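Local coordinates for FixG-related protein (Vibrio parahaemolyticus, PDB 2R39) that is of unknown function, the chain being the immunoglobulin-like C-terminal domain of a membrane protein that probably binds 4Fe-4S clusters and takes part in electron transport, at residues V39-N50 with Q65-L75. Numbering follows the deposited sequence.
Sequences VINKTQQVQEYN and QTIQVEPGEVL
N41 and V69 meet where two β-strands hand over to two others, and the pair illustrates how one buried asparagine can tie a connecting loop to the end of a strand in the other sheet. With its CG trans to the backbone N (chi1 180°), N41 lays CB against V69 CG1 and turns its amide into the bend of residues 42-46. ND2 donates to Q45 O at 2.7 Å and, across the contact, to V69 O at 2.9 Å; the second bond lies close to the amide plane of N41 but reaches V69 O from above the carbonyl plane, leaving the in-plane approach to Q47 N. On the other end of the amide, OD1 accepts from T43 N, closing an Asx turn, and from T43 OG1 at 2.6 Å. Q47 NE2 also donates to T43 OG1, while Q47 OE1 is held by S103 OG, so both NE2 and OE1 of Q47 are hydrogen-bonded.

Beside this hydrogen-bonded cluster V39, Y49, I67 and V69 pack together on the inner side. V69 CG2 lies against the edge of the Y49 ring, 3.4 Å from CE2, the two side chains crossing almost at right angles. I67 CD1 sits near the same edge, swung there by a CG1 placed between the backbone N and carbonyl carbon (chi1 48°), and meets V39 CG1 tip to tip at 4.2 Å. L99 of strand 92-101 touches both V39 and Y49, and M13 of strand 11-17 touches V39. On the other face of its sheet, I40 CD1 meets V74 CG2 at 3.5 Å. On the outward face, N50 and T66 run side by side, and T66 OG1 donates to N50 OD1 at 2.8 Å.

Two antiparallel ladders, 39-41 with 74-75 and 47-50 with 66-69, belong to different sheets, their chains crossing over at 42-46 and through the type II turn E70-E73: one end of a β-sandwich in the immunoglobulin-like C-terminal domain of FixG.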
loop_
_atom_site.group_PDB
_atom_site.type_symbol
_atom_site.label_atom_id
_atom_site.label_comp_id
_atom_site.label_asym_id
_atom_site.label_seq_id
_atom_site.Cartn_x
_atom_site.Cartn_y
_atom_site.Cartn_z
ATOM N N VAL A 39 4.319 -5.449 7.129
ATOM C CA VAL A 39 5.698 -5.036 6.932
ATOM C C VAL A 39 6.584 -5.659 8.004
ATOM O O VAL A 39 6.241 -5.657 9.179
ATOM C CB VAL A 39 5.830 -3.484 6.970
ATOM C CG1 VAL A 39 7.287 -3.057 7.031
ATOM C CG2 VAL A 39 5.123 -2.834 5.774
ATOM N N ILE A 40 7.726 -6.195 7.597
ATOM C CA ILE A 40 8.680 -6.703 8.578
ATOM C C ILE A 40 10.085 -6.127 8.398
ATOM O O ILE A 40 10.576 -5.996 7.274
ATOM C CB ILE A 40 8.690 -8.259 8.665
ATOM C CG1 ILE A 40 9.781 -8.721 9.640
ATOM C CG2 ILE A 40 8.858 -8.914 7.311
ATOM C CD1 ILE A 40 9.557 -10.069 10.161
ATOM N N ASN A 41 10.701 -5.750 9.517
ATOM C CA ASN A 41 12.104 -5.381 9.555
ATOM C C ASN A 41 12.919 -6.634 9.878
ATOM O O ASN A 41 12.831 -7.172 10.982
ATOM C CB ASN A 41 12.310 -4.321 10.630
ATOM C CG ASN A 41 13.760 -3.864 10.760
ATOM O OD1 ASN A 41 14.685 -4.421 10.152
ATOM N ND2 ASN A 41 13.955 -2.839 11.566
ATOM N N LYS A 42 13.705 -7.103 8.915
ATOM C CA LYS A 42 14.453 -8.354 9.096
ATOM C C LYS A 42 15.891 -8.109 9.546
ATOM O O LYS A 42 16.703 -9.039 9.597
ATOM C CB LYS A 42 14.430 -9.177 7.813
ATOM C CG LYS A 42 13.040 -9.626 7.390
ATOM C CD LYS A 42 13.115 -10.503 6.150
ATOM C CE LYS A 42 11.770 -10.579 5.472
ATOM N NZ LYS A 42 11.679 -11.835 4.711
ATOM N N THR A 43 16.191 -6.856 9.887
ATOM C CA THR A 43 17.526 -6.454 10.321
ATOM C C THR A 43 17.547 -6.355 11.845
ATOM O O THR A 43 16.494 -6.495 12.507
ATOM C CB THR A 43 17.941 -5.099 9.700
ATOM O OG1 THR A 43 17.209 -4.019 10.333
ATOM C CG2 THR A 43 17.655 -5.086 8.182
ATOM N N GLN A 44 18.747 -6.115 12.398
ATOM C CA GLN A 44 18.916 -6.019 13.840
ATOM C C GLN A 44 18.948 -4.567 14.316
ATOM O O GLN A 44 19.240 -4.305 15.475
ATOM C CB GLN A 44 20.173 -6.774 14.297
ATOM C CG GLN A 44 20.126 -8.279 14.066
ATOM C CD GLN A 44 18.911 -8.949 14.712
ATOM O OE1 GLN A 44 18.083 -9.593 14.005
ATOM N NE2 GLN A 44 18.796 -8.791 16.053
ATOM N N GLN A 45 18.625 -3.634 13.418
ATOM C CA GLN A 45 18.545 -2.210 13.749
ATOM C C GLN A 45 17.145 -1.682 13.411
ATOM O O GLN A 45 16.448 -2.272 12.576
ATOM C CB GLN A 45 19.582 -1.414 12.948
ATOM C CG GLN A 45 21.047 -1.611 13.352
ATOM C CD GLN A 45 21.943 -0.487 12.821
ATOM O OE1 GLN A 45 21.663 0.114 11.768
ATOM N NE2 GLN A 45 23.015 -0.195 13.548
ATOM N N VAL A 46 16.749 -0.584 14.062
ATOM C CA VAL A 46 15.532 0.172 13.708
ATOM C C VAL A 46 15.671 0.704 12.281
ATOM O O VAL A 46 16.739 1.169 11.892
ATOM C CB VAL A 46 15.302 1.373 14.685
ATOM C CG1 VAL A 46 14.034 2.176 14.313
ATOM C CG2 VAL A 46 15.209 0.896 16.114
ATOM N N GLN A 47 14.596 0.624 11.496
ATOM C CA GLN A 47 14.608 1.123 10.125
ATOM C C GLN A 47 13.406 2.041 9.852
ATOM O O GLN A 47 12.406 1.971 10.563
ATOM C CB GLN A 47 14.639 -0.054 9.129
ATOM C CG GLN A 47 15.762 -1.104 9.375
ATOM C CD GLN A 47 17.168 -0.588 9.100
ATOM O OE1 GLN A 47 17.355 0.484 8.520
ATOM N NE2 GLN A 47 18.177 -1.358 9.531
ATOM N N GLU A 48 13.514 2.895 8.827
ATOM C CA GLU A 48 12.417 3.783 8.393
ATOM C C GLU A 48 12.047 3.458 6.967
ATOM O O GLU A 48 12.914 3.389 6.099
ATOM C CB GLU A 48 12.765 5.296 8.494
ATOM C CG GLU A 48 11.663 6.226 7.850
ATOM C CD GLU A 48 11.963 7.745 7.847
ATOM O OE1 GLU A 48 12.193 8.299 8.931
ATOM O OE2 GLU A 48 11.928 8.381 6.750
ATOM N N TYR A 49 10.757 3.271 6.726
ATOM C CA TYR A 49 10.255 2.935 5.387
ATOM C C TYR A 49 9.255 4.000 4.902
ATOM O O TYR A 49 8.553 4.598 5.711
ATOM C CB TYR A 49 9.611 1.533 5.372
ATOM C CG TYR A 49 10.462 0.432 6.005
ATOM C CD1 TYR A 49 11.707 0.096 5.488
ATOM C CD2 TYR A 49 10.012 -0.280 7.114
ATOM C CE1 TYR A 49 12.489 -0.927 6.065
ATOM C CE2 TYR A 49 10.784 -1.311 7.688
ATOM C CZ TYR A 49 12.023 -1.622 7.160
ATOM O OH TYR A 49 12.803 -2.624 7.733
ATOM N N ASN A 50 9.229 4.259 3.597
ATOM C CA ASN A 50 8.135 5.012 2.990
ATOM C C ASN A 50 7.269 3.989 2.260
ATOM O O ASN A 50 7.790 3.010 1.693
ATOM C CB ASN A 50 8.617 6.016 1.943
ATOM C CG ASN A 50 9.160 7.342 2.531
ATOM O OD1 ASN A 50 8.871 7.753 3.659
ATOM N ND2 ASN A 50 9.925 8.045 1.700
ATOM N N GLN A 65 2.146 6.295 5.834
ATOM C CA GLN A 65 2.968 6.616 4.689
ATOM C C GLN A 65 4.465 6.416 4.994
ATOM O O GLN A 65 5.230 5.975 4.137
ATOM C CB GLN A 65 2.723 8.081 4.288
ATOM C CG GLN A 65 3.435 8.471 3.041
ATOM C CD GLN A 65 3.026 9.821 2.520
ATOM O OE1 GLN A 65 3.431 10.865 3.047
ATOM N NE2 GLN A 65 2.251 9.809 1.444
ATOM N N THR A 66 4.879 6.809 6.191
ATOM C CA THR A 66 6.263 6.715 6.610
ATOM C C THR A 66 6.225 6.099 7.998
ATOM O O THR A 66 5.473 6.567 8.857
ATOM C CB THR A 66 6.918 8.126 6.666
ATOM O OG1 THR A 66 6.916 8.706 5.355
ATOM C CG2 THR A 66 8.352 8.046 7.147
ATOM N N ILE A 67 7.043 5.078 8.231
ATOM C CA ILE A 67 7.010 4.328 9.496
ATOM C C ILE A 67 8.403 4.020 10.038
ATOM O O ILE A 67 9.350 3.896 9.265
ATOM C CB ILE A 67 6.233 2.982 9.344
ATOM C CG1 ILE A 67 6.717 2.217 8.101
ATOM C CG2 ILE A 67 4.743 3.227 9.232
ATOM C CD1 ILE A 67 6.128 0.839 7.929
ATOM N N GLN A 68 8.518 3.922 11.365
ATOM C CA GLN A 68 9.721 3.414 12.024
ATOM C C GLN A 68 9.439 2.004 12.545
ATOM O O GLN A 68 8.464 1.788 13.277
ATOM C CB GLN A 68 10.123 4.309 13.212
ATOM C CG GLN A 68 11.009 5.483 12.859
ATOM C CD GLN A 68 11.471 6.251 14.079
ATOM O OE1 GLN A 68 11.507 5.720 15.205
ATOM N NE2 GLN A 68 11.841 7.510 13.871
ATOM N N VAL A 69 10.286 1.047 12.166
ATOM C CA VAL A 69 10.062 -0.366 12.495
ATOM C C VAL A 69 11.243 -0.946 13.280
ATOM O O VAL A 69 12.395 -0.800 12.874
ATOM C CB VAL A 69 9.802 -1.202 11.214
ATOM C CG1 VAL A 69 9.334 -2.622 11.559
ATOM C CG2 VAL A 69 8.773 -0.514 10.335
ATOM N N GLU A 70 10.942 -1.594 14.408
ATOM C CA GLU A 70 11.964 -2.156 15.298
ATOM C C GLU A 70 12.522 -3.471 14.747
ATOM O O GLU A 70 11.874 -4.111 13.920
ATOM C CB GLU A 70 11.390 -2.365 16.710
ATOM C CG GLU A 70 11.055 -1.075 17.474
ATOM C CD GLU A 70 12.286 -0.321 17.947
ATOM O OE1 GLU A 70 13.333 -0.958 18.190
ATOM O OE2 GLU A 70 12.207 0.915 18.098
ATOM N N PRO A 71 13.736 -3.877 15.186
ATOM C CA PRO A 71 14.307 -5.154 14.724
ATOM C C PRO A 71 13.344 -6.328 14.912
ATOM O O PRO A 71 12.847 -6.552 16.027
ATOM C CB PRO A 71 15.546 -5.329 15.604
ATOM C CG PRO A 71 15.908 -3.980 16.041
ATOM C CD PRO A 71 14.655 -3.153 16.079
ATOM N N GLY A 72 13.059 -7.050 13.816
ATOM C CA GLY A 72 12.164 -8.206 13.863
ATOM C C GLY A 72 10.690 -7.877 14.037
ATOM O O GLY A 72 9.828 -8.816 14.000
ATOM N N GLU A 73 10.396 -6.545 14.243
ATOM C CA GLU A 73 9.010 -6.130 14.404
ATOM C C GLU A 73 8.186 -6.394 13.135
ATOM O O GLU A 73 8.621 -6.092 12.013
ATOM C CB GLU A 73 8.936 -4.650 14.784
ATOM C CG GLU A 73 7.521 -4.117 14.961
ATOM C CD GLU A 73 7.496 -2.674 15.398
ATOM O OE1 GLU A 73 8.380 -1.901 14.967
ATOM O OE2 GLU A 73 6.591 -2.311 16.181
ATOM N N VAL A 74 7.003 -6.971 13.335
ATOM C CA VAL A 74 6.016 -7.148 12.274
ATOM C C VAL A 74 4.885 -6.146 12.511
ATOM O O VAL A 74 4.264 -6.148 13.577
ATOM C CB VAL A 74 5.463 -8.599 12.241
ATOM C CG1 VAL A 74 4.421 -8.763 11.153
ATOM C CG2 VAL A 74 6.581 -9.590 12.035
ATOM N N LEU A 75 4.650 -5.277 11.528
ATOM C CA LEU A 75 3.583 -4.284 11.604
ATOM C C LEU A 75 2.412 -4.625 10.680
ATOM O O LEU A 75 2.592 -5.127 9.573
ATOM C CB LEU A 75 4.111 -2.884 11.258
ATOM C CG LEU A 75 5.081 -2.157 12.193
ATOM C CD1 LEU A 75 5.492 -0.823 11.564
ATOM C CD2 LEU A 75 4.457 -1.918 13.552
#